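Local atomic coordinates of glucokinase (Enterococcus faecalis, PDB entry 2QM1), a protein that probably phosphorylates glucose with ATP as a glucokinase of the ROK family, and carries bound zinc and magnesium ions. Residues Val167-Phe177 with Cys181-Val190; Val243-Thr254 with Leu279-Phe290. All coordinates share one frame; numbering follows the deposited sequence.

Contact 1 (167-177 with 181-190) and contact 2 (243-254 with 279-290) follow one another along the chain and lie side by side, their centres about 16 Å apart. Contact 1 is a partly buried loop region with little regular structure; a zinc ion, backbone hydrogen bonds and a lysine ammonium hold it. Contact 2 is a buried helix pair whose surface is almost wholly apolar and aromatic. Tyr249, on the side of helix 237-261 turned away from helix 277-289, packs on Val172 and Val190, so that helix lies between the zinc loop and helix 277-289. Both contacts also touch the second subunit: Pro174 packs on Phe290 of that subunit, and Phe248 on its Pro174.

Contact 1 of 2, residues Val167-Phe177 with Cys181-Val190; sequences VGHVTVDPNGF and CGKRGCLETV. With ZN (zinc ion), chain J.
The zinc site of this ROK-family kinase ties the two segments together: His169 ND1 and the thiolate sulfurs of Cys181 and Cys186 each bind the zinc ion at 2.2 Å, and Cys179, from the short link between the segments, completes the set. Cys186 SG lies at the edge of the imidazole, near its plane, while Cys181 comes in obliquely. Glu188 runs alongside His169 with its carboxylate plane turned 74° from the ring; a water bridges His169 NE2 and Glu188 OE1, though its approach to OE1 is modelled doubtfully short. OE1 also accepts from Val146 N, and this second shell probably helps fix the ring's rotation. Lys183 bends at its last torsion (chi4 63°) to bring NZ 2.7 Å from His169 O and 2.9 Å from Thr171 OG1. Backbone bonds continue the seam. Leu187 N gives to Val170 O, and Gly185 O receives both Val172 N at 2.7 Å and Asp173 N at 3.2 Å. Gly185 CA closes to 3.1 Å from Asp173 O, leaving no room for a side chain. Three thiolates and a neutral histidine round a zinc dication would give the site a net charge near minus one, which Lys183 probably offsets.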
loop_
_atom_site.group_PDB
_atom_site.type_symbol
_atom_site.label_atom_id
_atom_site.label_comp_id
_atom_site.label_asym_id
_atom_site.label_seq_id
_atom_site.Cartn_x
_atom_site.Cartn_y
_atom_site.Cartn_z
ATOM N N VAL B 167 -2.463 -9.011 2.897
ATOM C CA VAL B 167 -3.833 -8.669 2.376
ATOM C C VAL B 167 -4.950 -9.656 2.740
ATOM O O VAL B 167 -6.129 -9.397 2.498
ATOM C CB VAL B 167 -3.791 -8.445 0.869
ATOM C CG1 VAL B 167 -2.729 -7.340 0.542
ATOM C CG2 VAL B 167 -3.440 -9.743 0.160
ATOM N N GLY B 168 -4.577 -10.807 3.277
ATOM C CA GLY B 168 -5.528 -11.816 3.699
ATOM C C GLY B 168 -6.300 -11.301 4.883
ATOM O O GLY B 168 -7.417 -11.728 5.154
ATOM N N HIS B 169 -5.711 -10.336 5.566
ATOM C CA HIS B 169 -6.343 -9.758 6.707
ATOM C C HIS B 169 -6.865 -8.322 6.521
ATOM O O HIS B 169 -7.163 -7.659 7.469
ATOM C CB HIS B 169 -5.400 -9.953 7.895
ATOM C CG HIS B 169 -5.062 -11.384 8.093
ATOM N ND1 HIS B 169 -5.972 -12.289 8.604
ATOM C CD2 HIS B 169 -3.976 -12.104 7.722
ATOM C CE1 HIS B 169 -5.430 -13.496 8.603
ATOM N NE2 HIS B 169 -4.224 -13.410 8.076
ATOM N N VAL B 170 -7.010 -7.870 5.273
ATOM C CA VAL B 170 -7.831 -6.695 4.935
ATOM C C VAL B 170 -9.304 -7.020 5.263
ATOM O O VAL B 170 -9.784 -8.109 4.949
ATOM C CB VAL B 170 -7.621 -6.353 3.429
ATOM C CG1 VAL B 170 -8.742 -5.543 2.860
ATOM C CG2 VAL B 170 -6.292 -5.636 3.259
ATOM N N THR B 171 -9.978 -6.123 5.983
ATOM C CA THR B 171 -11.400 -6.291 6.306
ATOM C C THR B 171 -12.219 -5.986 5.047
ATOM O O THR B 171 -12.218 -4.882 4.557
ATOM C CB THR B 171 -11.856 -5.353 7.472
ATOM O OG1 THR B 171 -11.112 -5.656 8.657
ATOM C CG2 THR B 171 -13.414 -5.473 7.734
ATOM N N VAL B 172 -12.856 -7.000 4.492
ATOM C CA VAL B 172 -13.767 -6.789 3.385
ATOM C C VAL B 172 -15.218 -6.688 3.875
ATOM O O VAL B 172 -16.099 -6.292 3.139
ATOM C CB VAL B 172 -13.607 -7.923 2.314
ATOM C CG1 VAL B 172 -12.249 -7.850 1.630
ATOM C CG2 VAL B 172 -13.807 -9.299 2.927
ATOM N N ASP B 173 -15.490 -7.131 5.101
ATOM C CA ASP B 173 -16.852 -7.070 5.608
ATOM C C ASP B 173 -16.732 -6.868 7.070
ATOM O O ASP B 173 -16.440 -7.813 7.776
ATOM C CB ASP B 173 -17.626 -8.361 5.324
ATOM C CG ASP B 173 -19.075 -8.350 5.850
ATOM O OD1 ASP B 173 -19.531 -7.411 6.594
ATOM O OD2 ASP B 173 -19.775 -9.345 5.506
ATOM N N PRO B 174 -16.977 -5.631 7.532
ATOM C CA PRO B 174 -16.901 -5.293 8.938
ATOM C C PRO B 174 -17.808 -6.154 9.800
ATOM O O PRO B 174 -17.593 -6.229 11.011
ATOM C CB PRO B 174 -17.399 -3.834 8.973
ATOM C CG PRO B 174 -17.067 -3.300 7.651
ATOM C CD PRO B 174 -17.347 -4.457 6.713
ATOM N N ASN B 175 -18.827 -6.788 9.204
ATOM C CA ASN B 175 -19.703 -7.672 10.001
ATOM C C ASN B 175 -19.541 -9.156 9.709
ATOM O O ASN B 175 -20.437 -9.923 9.974
ATOM C CB ASN B 175 -21.177 -7.287 9.803
ATOM C CG ASN B 175 -21.427 -5.800 9.995
ATOM O OD1 ASN B 175 -21.121 -5.227 11.047
ATOM N ND2 ASN B 175 -22.004 -5.172 8.977
ATOM N N GLY B 176 -18.408 -9.558 9.127
ATOM C CA GLY B 176 -18.277 -10.910 8.553
ATOM C C GLY B 176 -17.935 -12.027 9.503
ATOM O O GLY B 176 -18.144 -11.918 10.704
ATOM N N PHE B 177 -17.403 -13.115 8.957
ATOM C CA PHE B 177 -16.970 -14.265 9.771
ATOM C C PHE B 177 -15.761 -13.927 10.654
ATOM O O PHE B 177 -14.923 -13.124 10.252
ATOM C CB PHE B 177 -16.561 -15.405 8.846
ATOM C CG PHE B 177 -17.667 -15.876 7.920
ATOM C CD1 PHE B 177 -17.497 -15.828 6.547
ATOM C CD2 PHE B 177 -18.857 -16.366 8.423
ATOM C CE1 PHE B 177 -18.501 -16.274 5.672
ATOM C CE2 PHE B 177 -19.877 -16.807 7.572
ATOM C CZ PHE B 177 -19.696 -16.771 6.193
ATOM N N CYS B 181 -7.075 -14.315 13.040
ATOM C CA CYS B 181 -6.211 -13.207 13.436
ATOM C C CYS B 181 -6.855 -12.501 14.630
ATOM O O CYS B 181 -6.178 -11.863 15.404
ATOM C CB CYS B 181 -5.895 -12.256 12.258
ATOM S SG CYS B 181 -7.312 -11.195 11.855
ATOM N N GLY B 182 -8.161 -12.663 14.816
ATOM C CA GLY B 182 -8.819 -12.056 15.954
ATOM C C GLY B 182 -9.694 -10.860 15.676
ATOM O O GLY B 182 -10.066 -10.147 16.599
ATOM N N LYS B 183 -10.024 -10.618 14.415
ATOM C CA LYS B 183 -11.114 -9.717 14.109
ATOM C C LYS B 183 -12.078 -10.433 13.182
ATOM O O LYS B 183 -11.923 -11.608 12.937
ATOM C CB LYS B 183 -10.591 -8.416 13.479
ATOM C CG LYS B 183 -9.805 -8.536 12.172
ATOM C CD LYS B 183 -8.919 -7.278 11.968
ATOM C CE LYS B 183 -8.113 -7.346 10.664
ATOM N NZ LYS B 183 -8.938 -7.382 9.429
ATOM N N ARG B 184 -13.016 -9.717 12.596
ATOM C CA ARG B 184 -13.920 -10.352 11.654
ATOM C C ARG B 184 -13.840 -9.798 10.239
ATOM O O ARG B 184 -13.373 -8.659 10.008
ATOM C CB ARG B 184 -15.350 -10.355 12.197
ATOM C CG ARG B 184 -16.248 -9.211 11.796
ATOM C CD ARG B 184 -17.573 -9.282 12.609
ATOM N NE ARG B 184 -17.385 -9.092 14.049
ATOM C CZ ARG B 184 -18.103 -9.673 15.007
ATOM N NH1 ARG B 184 -17.837 -9.401 16.287
ATOM N NH2 ARG B 184 -19.066 -10.542 14.699
ATOM N N GLY B 185 -14.237 -10.627 9.279
ATOM C CA GLY B 185 -14.467 -10.149 7.896
ATOM C C GLY B 185 -13.223 -9.938 7.052
ATOM O O GLY B 185 -13.259 -9.224 6.039
ATOM N N CYS B 186 -12.121 -10.553 7.485
ATOM C CA CYS B 186 -10.935 -10.646 6.708
ATOM C C CYS B 186 -11.184 -11.293 5.347
ATOM O O CYS B 186 -11.995 -12.211 5.226
ATOM C CB CYS B 186 -9.860 -11.439 7.469
ATOM S SG CYS B 186 -9.398 -10.612 9.018
ATOM N N LEU B 187 -10.458 -10.824 4.331
ATOM C CA LEU B 187 -10.432 -11.496 3.024
ATOM C C LEU B 187 -10.193 -13.011 3.117
ATOM O O LEU B 187 -10.796 -13.819 2.390
ATOM C CB LEU B 187 -9.425 -10.812 2.076
ATOM C CG LEU B 187 -9.288 -11.288 0.638
ATOM C CD1 LEU B 187 -10.632 -11.199 -0.136
ATOM C CD2 LEU B 187 -8.150 -10.504 -0.057
ATOM N N GLU B 188 -9.307 -13.400 4.007
ATOM C CA GLU B 188 -9.013 -14.814 4.193
ATOM C C GLU B 188 -10.192 -15.705 4.586
ATOM O O GLU B 188 -10.222 -16.898 4.196
ATOM C CB GLU B 188 -7.923 -14.986 5.239
ATOM C CG GLU B 188 -7.393 -16.369 5.308
ATOM C CD GLU B 188 -6.331 -16.491 6.348
ATOM O OE1 GLU B 188 -5.136 -16.363 5.995
ATOM O OE2 GLU B 188 -6.704 -16.660 7.525
ATOM N N THR B 189 -11.135 -15.160 5.365
ATOM C CA THR B 189 -12.364 -15.900 5.752
ATOM C C THR B 189 -13.276 -16.233 4.552
ATOM O O THR B 189 -14.180 -17.067 4.613
ATOM C CB THR B 189 -13.239 -15.114 6.861
ATOM O OG1 THR B 189 -13.793 -13.933 6.286
ATOM C CG2 THR B 189 -12.415 -14.703 8.073
ATOM N N VAL B 190 -13.077 -15.553 3.440
ATOM C CA VAL B 190 -14.031 -15.746 2.337
ATOM C C VAL B 190 -13.356 -16.279 1.057
ATOM O O VAL B 190 -14.034 -16.613 0.061
ATOM C CB VAL B 190 -14.933 -14.445 2.118
ATOM C CG1 VAL B 190 -15.804 -14.150 3.376
ATOM C CG2 VAL B 190 -14.095 -13.265 1.898
HETATM ZN ZN ZN J . -7.761 -11.875 9.839
HETATM O O HOH W 1 -3.029 -15.753 7.011
HETATM O O HOH W 2 -12.638 -6.398 10.887
HETATM O O HOH W 3 -16.380 -12.621 6.204
#

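Contact 2 of 2, residues Val243-Thr254 with Leu279-Phe290; sequences VDRVCFYLGLAT and LRSRVEKYFQEF
Tyr286 OH and Asp244 OD1 stand 2.4 Å apart, a very short hydrogen bond in which the tyrosine is the donor, though so short a value is doubtful in detail. The carboxylate oxygen lies near the plane of the phenol ring, at its edge, and the two side chains cross at about a right angle. With CG anti to its own carbonyl carbon (chi1 -72°), Tyr286 lays its ring against helix 243-254, where one face takes Phe248 CA 3.8 Å from the centroid, a CH-pi contact. Tyr286 is thus a knob in a hole made by Asp244, Cys247, Phe248 and Gly251.

From there an aromatic cluster runs on. Phe248 turns an edge toward the face of Tyr286, planes 76° apart, and offers its own face to the edge of Phe290, where Phe248 CE1 and Phe290 CZ approach to 3.4 Å. Leu252 CD1 sits over the centre of one face of Phe290.

The backbones come nearest around Gly251, whose CA is 3.6 Å from Phe287 N; a side chain at this point would run into Tyr286 CB. Toward the N-terminal end, Cys247 SG enters a pocket of Leu279, Arg282, Val283 and Tyr286, while Val283 is received in turn by Cys247, Leu250, Gly251 and Thr254. Thr254 OG1 turns back to its own helix, giving a bond to Leu250 O, and leaves its carbonyl at the edge of the Phe287 ring, with O 3.3 Å from CE1.

The axes approach to 7.3 Å and cross at -51°. A glycine at the point of closest approach lets the helices come this near, and a crossing near this angle is common in ridges-into-grooves packing; here it joins helices 237-261 and 277-289, which flank strand 265-269 in sequence within the actin-like ATPase fold.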
loop_
_atom_site.group_PDB
_atom_site.type_symbol
_atom_site.label_atom_id
_atom_site.label_comp_id
_atom_site.label_asym_id
_atom_site.label_seq_id
_atom_site.Cartn_x
_atom_site.Cartn_y
_atom_site.Cartn_z
ATOM N N VAL B 243 -18.928 -18.405 -6.358
ATOM C CA VAL B 243 -17.901 -17.680 -7.128
ATOM C C VAL B 243 -18.145 -16.157 -7.181
ATOM O O VAL B 243 -17.261 -15.397 -6.895
ATOM C CB VAL B 243 -17.771 -18.257 -8.574
ATOM C CG1 VAL B 243 -17.068 -17.319 -9.488
ATOM C CG2 VAL B 243 -17.068 -19.603 -8.575
ATOM N N ASP B 244 -19.347 -15.748 -7.549
ATOM C CA ASP B 244 -19.799 -14.347 -7.558
ATOM C C ASP B 244 -19.565 -13.612 -6.236
ATOM O O ASP B 244 -19.028 -12.504 -6.196
ATOM C CB ASP B 244 -21.287 -14.345 -7.850
ATOM C CG ASP B 244 -21.666 -13.391 -8.922
ATOM O OD1 ASP B 244 -21.205 -12.225 -8.884
ATOM O OD2 ASP B 244 -22.442 -13.811 -9.824
ATOM N N ARG B 245 -19.958 -14.252 -5.143
ATOM C CA ARG B 245 -19.722 -13.683 -3.845
ATOM C C ARG B 245 -18.220 -13.599 -3.568
ATOM O O ARG B 245 -17.738 -12.590 -3.054
ATOM C CB ARG B 245 -20.419 -14.521 -2.767
ATOM C CG ARG B 245 -20.249 -13.966 -1.359
ATOM C CD ARG B 245 -20.768 -12.488 -1.267
ATOM N NE ARG B 245 -22.041 -12.484 -0.564
ATOM C CZ ARG B 245 -23.219 -12.417 -1.138
ATOM N NH1 ARG B 245 -24.305 -12.478 -0.387
ATOM N NH2 ARG B 245 -23.312 -12.282 -2.448
ATOM N N VAL B 246 -17.491 -14.672 -3.909
ATOM C CA VAL B 246 -16.063 -14.752 -3.592
ATOM C C VAL B 246 -15.278 -13.660 -4.342
ATOM O O VAL B 246 -14.376 -13.012 -3.764
ATOM C CB VAL B 246 -15.435 -16.198 -3.830
ATOM C CG1 VAL B 246 -13.943 -16.112 -3.869
ATOM C CG2 VAL B 246 -15.830 -17.217 -2.702
ATOM N N CYS B 247 -15.614 -13.458 -5.613
ATOM C CA CYS B 247 -14.843 -12.542 -6.474
ATOM C C CYS B 247 -15.193 -11.090 -6.217
ATOM O O CYS B 247 -14.352 -10.221 -6.442
ATOM C CB CYS B 247 -15.025 -12.916 -7.948
ATOM S SG CYS B 247 -14.265 -14.586 -8.271
ATOM N N PHE B 248 -16.423 -10.855 -5.729
ATOM C CA PHE B 248 -16.840 -9.548 -5.138
ATOM C C PHE B 248 -15.801 -9.108 -4.088
ATOM O O PHE B 248 -15.210 -8.023 -4.166
ATOM C CB PHE B 248 -18.277 -9.638 -4.557
ATOM C CG PHE B 248 -18.714 -8.413 -3.787
ATOM C CD1 PHE B 248 -19.338 -7.352 -4.437
ATOM C CD2 PHE B 248 -18.457 -8.311 -2.408
ATOM C CE1 PHE B 248 -19.710 -6.219 -3.735
ATOM C CE2 PHE B 248 -18.807 -7.195 -1.707
ATOM C CZ PHE B 248 -19.452 -6.133 -2.381
ATOM N N TYR B 249 -15.544 -9.982 -3.133
ATOM C CA TYR B 249 -14.665 -9.636 -2.016
ATOM C C TYR B 249 -13.222 -9.521 -2.488
ATOM O O TYR B 249 -12.518 -8.639 -2.049
ATOM C CB TYR B 249 -14.739 -10.703 -0.916
ATOM C CG TYR B 249 -16.034 -10.709 -0.112
ATOM C CD1 TYR B 249 -16.486 -9.560 0.530
ATOM C CD2 TYR B 249 -16.786 -11.877 0.018
ATOM C CE1 TYR B 249 -17.673 -9.561 1.289
ATOM C CE2 TYR B 249 -17.976 -11.898 0.790
ATOM C CZ TYR B 249 -18.396 -10.738 1.418
ATOM O OH TYR B 249 -19.555 -10.742 2.158
ATOM N N LEU B 250 -12.782 -10.436 -3.354
ATOM C CA LEU B 250 -11.452 -10.291 -3.939
ATOM C C LEU B 250 -11.389 -9.042 -4.765
ATOM O O LEU B 250 -10.367 -8.401 -4.759
ATOM C CB LEU B 250 -11.025 -11.491 -4.792
ATOM C CG LEU B 250 -10.733 -12.793 -4.035
ATOM C CD1 LEU B 250 -11.104 -13.949 -4.947
ATOM C CD2 LEU B 250 -9.247 -12.846 -3.653
ATOM N N GLY B 251 -12.467 -8.711 -5.495
ATOM C CA GLY B 251 -12.493 -7.451 -6.239
ATOM C C GLY B 251 -12.431 -6.180 -5.367
ATOM O O GLY B 251 -11.786 -5.202 -5.738
ATOM N N LEU B 252 -13.113 -6.175 -4.229
ATOM C CA LEU B 252 -13.066 -5.042 -3.322
ATOM C C LEU B 252 -11.673 -4.866 -2.760
ATOM O O LEU B 252 -11.162 -3.767 -2.710
ATOM C CB LEU B 252 -14.041 -5.224 -2.164
ATOM C CG LEU B 252 -14.170 -4.162 -1.071
ATOM C CD1 LEU B 252 -14.572 -2.798 -1.580
ATOM C CD2 LEU B 252 -15.254 -4.727 -0.113
ATOM N N ALA B 253 -11.085 -5.965 -2.323
ATOM C CA ALA B 253 -9.817 -5.902 -1.637
ATOM C C ALA B 253 -8.740 -5.566 -2.648
ATOM O O ALA B 253 -7.968 -4.700 -2.388
ATOM C CB ALA B 253 -9.538 -7.228 -0.916
ATOM N N THR B 254 -8.726 -6.211 -3.822
ATOM C CA THR B 254 -7.694 -5.919 -4.828
ATOM C C THR B 254 -7.944 -4.529 -5.400
ATOM O O THR B 254 -7.034 -3.834 -5.736
ATOM C CB THR B 254 -7.622 -6.941 -5.967
ATOM O OG1 THR B 254 -8.922 -7.102 -6.549
ATOM C CG2 THR B 254 -7.147 -8.299 -5.423
ATOM N N LEU B 279 -11.845 -17.615 -12.941
ATOM C CA LEU B 279 -11.552 -16.836 -11.739
ATOM C C LEU B 279 -10.952 -15.451 -12.020
ATOM O O LEU B 279 -11.404 -14.491 -11.448
ATOM C CB LEU B 279 -10.634 -17.606 -10.784
ATOM C CG LEU B 279 -9.967 -16.748 -9.700
ATOM C CD1 LEU B 279 -10.978 -16.331 -8.643
ATOM C CD2 LEU B 279 -8.825 -17.514 -9.056
ATOM N N ARG B 280 -9.952 -15.345 -12.898
ATOM C CA ARG B 280 -9.324 -14.035 -13.192
ATOM C C ARG B 280 -10.361 -13.036 -13.683
ATOM O O ARG B 280 -10.416 -11.910 -13.226
ATOM C CB ARG B 280 -8.207 -14.161 -14.232
ATOM C CG ARG B 280 -7.222 -12.979 -14.264
ATOM C CD ARG B 280 -6.636 -12.884 -15.607
ATOM N NE ARG B 280 -7.716 -12.750 -16.570
ATOM C CZ ARG B 280 -8.282 -11.591 -16.896
ATOM N NH1 ARG B 280 -7.823 -10.425 -16.386
ATOM N NH2 ARG B 280 -9.286 -11.620 -17.762
ATOM N N SER B 281 -11.262 -13.523 -14.521
ATOM C CA SER B 281 -12.279 -12.698 -15.092
ATOM C C SER B 281 -13.194 -12.073 -14.040
ATOM O O SER B 281 -13.483 -10.864 -14.112
ATOM C CB SER B 281 -13.090 -13.504 -16.105
ATOM O OG SER B 281 -13.336 -12.669 -17.209
ATOM N N ARG B 282 -13.628 -12.882 -13.067
ATOM C CA ARG B 282 -14.629 -12.451 -12.123
ATOM C C ARG B 282 -13.967 -11.533 -11.122
ATOM O O ARG B 282 -14.571 -10.571 -10.651
ATOM C CB ARG B 282 -15.361 -13.666 -11.541
ATOM C CG ARG B 282 -16.493 -14.110 -12.495
ATOM C CD ARG B 282 -16.641 -15.595 -12.723
ATOM N NE ARG B 282 -16.605 -15.893 -14.168
ATOM C CZ ARG B 282 -17.658 -15.892 -14.981
ATOM N NH1 ARG B 282 -17.516 -16.163 -16.280
ATOM N NH2 ARG B 282 -18.863 -15.617 -14.505
ATOM N N VAL B 283 -12.693 -11.785 -10.849
ATOM C CA VAL B 283 -11.967 -10.871 -9.995
ATOM C C VAL B 283 -11.862 -9.515 -10.696
ATOM O O VAL B 283 -12.232 -8.453 -10.104
ATOM C CB VAL B 283 -10.634 -11.418 -9.473
ATOM C CG1 VAL B 283 -9.981 -10.328 -8.613
ATOM C CG2 VAL B 283 -10.925 -12.645 -8.620
ATOM N N GLU B 284 -11.382 -9.556 -11.948
ATOM C CA GLU B 284 -11.185 -8.343 -12.759
ATOM C C GLU B 284 -12.495 -7.542 -12.864
ATOM O O GLU B 284 -12.503 -6.310 -12.723
ATOM C CB GLU B 284 -10.669 -8.705 -14.163
ATOM C CG GLU B 284 -10.479 -7.494 -15.045
ATOM C CD GLU B 284 -10.302 -7.849 -16.491
ATOM O OE1 GLU B 284 -11.346 -7.906 -17.214
ATOM O OE2 GLU B 284 -9.121 -8.024 -16.898
ATOM N N LYS B 285 -13.594 -8.246 -13.052
ATOM C CA LYS B 285 -14.905 -7.598 -13.164
ATOM C C LYS B 285 -15.305 -6.735 -11.926
ATOM O O LYS B 285 -15.788 -5.615 -12.060
ATOM C CB LYS B 285 -15.973 -8.634 -13.457
ATOM C CG LYS B 285 -17.371 -8.021 -13.319
ATOM C CD LYS B 285 -18.542 -8.986 -13.195
ATOM C CE LYS B 285 -19.800 -8.120 -13.270
ATOM N NZ LYS B 285 -21.117 -8.820 -13.407
ATOM N N TYR B 286 -15.099 -7.261 -10.730
ATOM C CA TYR B 286 -15.359 -6.494 -9.530
ATOM C C TYR B 286 -14.273 -5.460 -9.198
ATOM O O TYR B 286 -14.577 -4.395 -8.712
ATOM C CB TYR B 286 -15.654 -7.426 -8.347
ATOM C CG TYR B 286 -17.016 -8.114 -8.447
ATOM C CD1 TYR B 286 -18.171 -7.392 -8.242
ATOM C CD2 TYR B 286 -17.128 -9.475 -8.737
ATOM C CE1 TYR B 286 -19.428 -7.978 -8.315
ATOM C CE2 TYR B 286 -18.397 -10.092 -8.818
ATOM C CZ TYR B 286 -19.539 -9.316 -8.594
ATOM O OH TYR B 286 -20.823 -9.835 -8.670
ATOM N N PHE B 287 -13.013 -5.813 -9.416
ATOM C CA PHE B 287 -11.919 -4.837 -9.402
ATOM C C PHE B 287 -12.281 -3.567 -10.212
ATOM O O PHE B 287 -12.044 -2.471 -9.771
ATOM C CB PHE B 287 -10.660 -5.451 -10.021
ATOM C CG PHE B 287 -9.500 -4.498 -10.071
ATOM C CD1 PHE B 287 -8.677 -4.322 -8.944
ATOM C CD2 PHE B 287 -9.211 -3.799 -11.234
ATOM C CE1 PHE B 287 -7.569 -3.455 -8.977
ATOM C CE2 PHE B 287 -8.102 -2.897 -11.271
ATOM C CZ PHE B 287 -7.304 -2.731 -10.141
ATOM N N GLN B 288 -12.783 -3.763 -11.434
ATOM C CA GLN B 288 -13.250 -2.678 -12.286
ATOM C C GLN B 288 -14.361 -1.819 -11.614
ATOM O O GLN B 288 -14.310 -0.567 -11.716
ATOM C CB GLN B 288 -13.694 -3.219 -13.653
ATOM C CG GLN B 288 -12.561 -3.729 -14.578
ATOM C CD GLN B 288 -11.608 -2.604 -15.034
ATOM O OE1 GLN B 288 -10.386 -2.726 -14.944
ATOM N NE2 GLN B 288 -12.176 -1.487 -15.444
ATOM N N GLU B 289 -15.359 -2.452 -10.966
ATOM C CA GLU B 289 -16.410 -1.694 -10.226
ATOM C C GLU B 289 -15.769 -0.797 -9.173
ATOM O O GLU B 289 -16.136 0.363 -9.010
ATOM C CB GLU B 289 -17.468 -2.590 -9.516
ATOM C CG GLU B 289 -18.631 -1.762 -8.888
ATOM C CD GLU B 289 -19.398 -2.420 -7.722
ATOM O OE1 GLU B 289 -20.620 -2.589 -7.790
ATOM O OE2 GLU B 289 -18.818 -2.734 -6.699
ATOM N N PHE B 290 -14.816 -1.349 -8.449
ATOM C CA PHE B 290 -14.346 -0.704 -7.233
ATOM C C PHE B 290 -13.157 0.264 -7.404
ATOM O O PHE B 290 -12.632 0.793 -6.427
ATOM C CB PHE B 290 -14.077 -1.780 -6.160
ATOM C CG PHE B 290 -15.318 -2.459 -5.670
ATOM C CD1 PHE B 290 -16.425 -1.717 -5.263
ATOM C CD2 PHE B 290 -15.391 -3.827 -5.614
ATOM C CE1 PHE B 290 -17.597 -2.353 -4.834
ATOM C CE2 PHE B 290 -16.575 -4.480 -5.172
ATOM C CZ PHE B 290 -17.657 -3.743 -4.782
#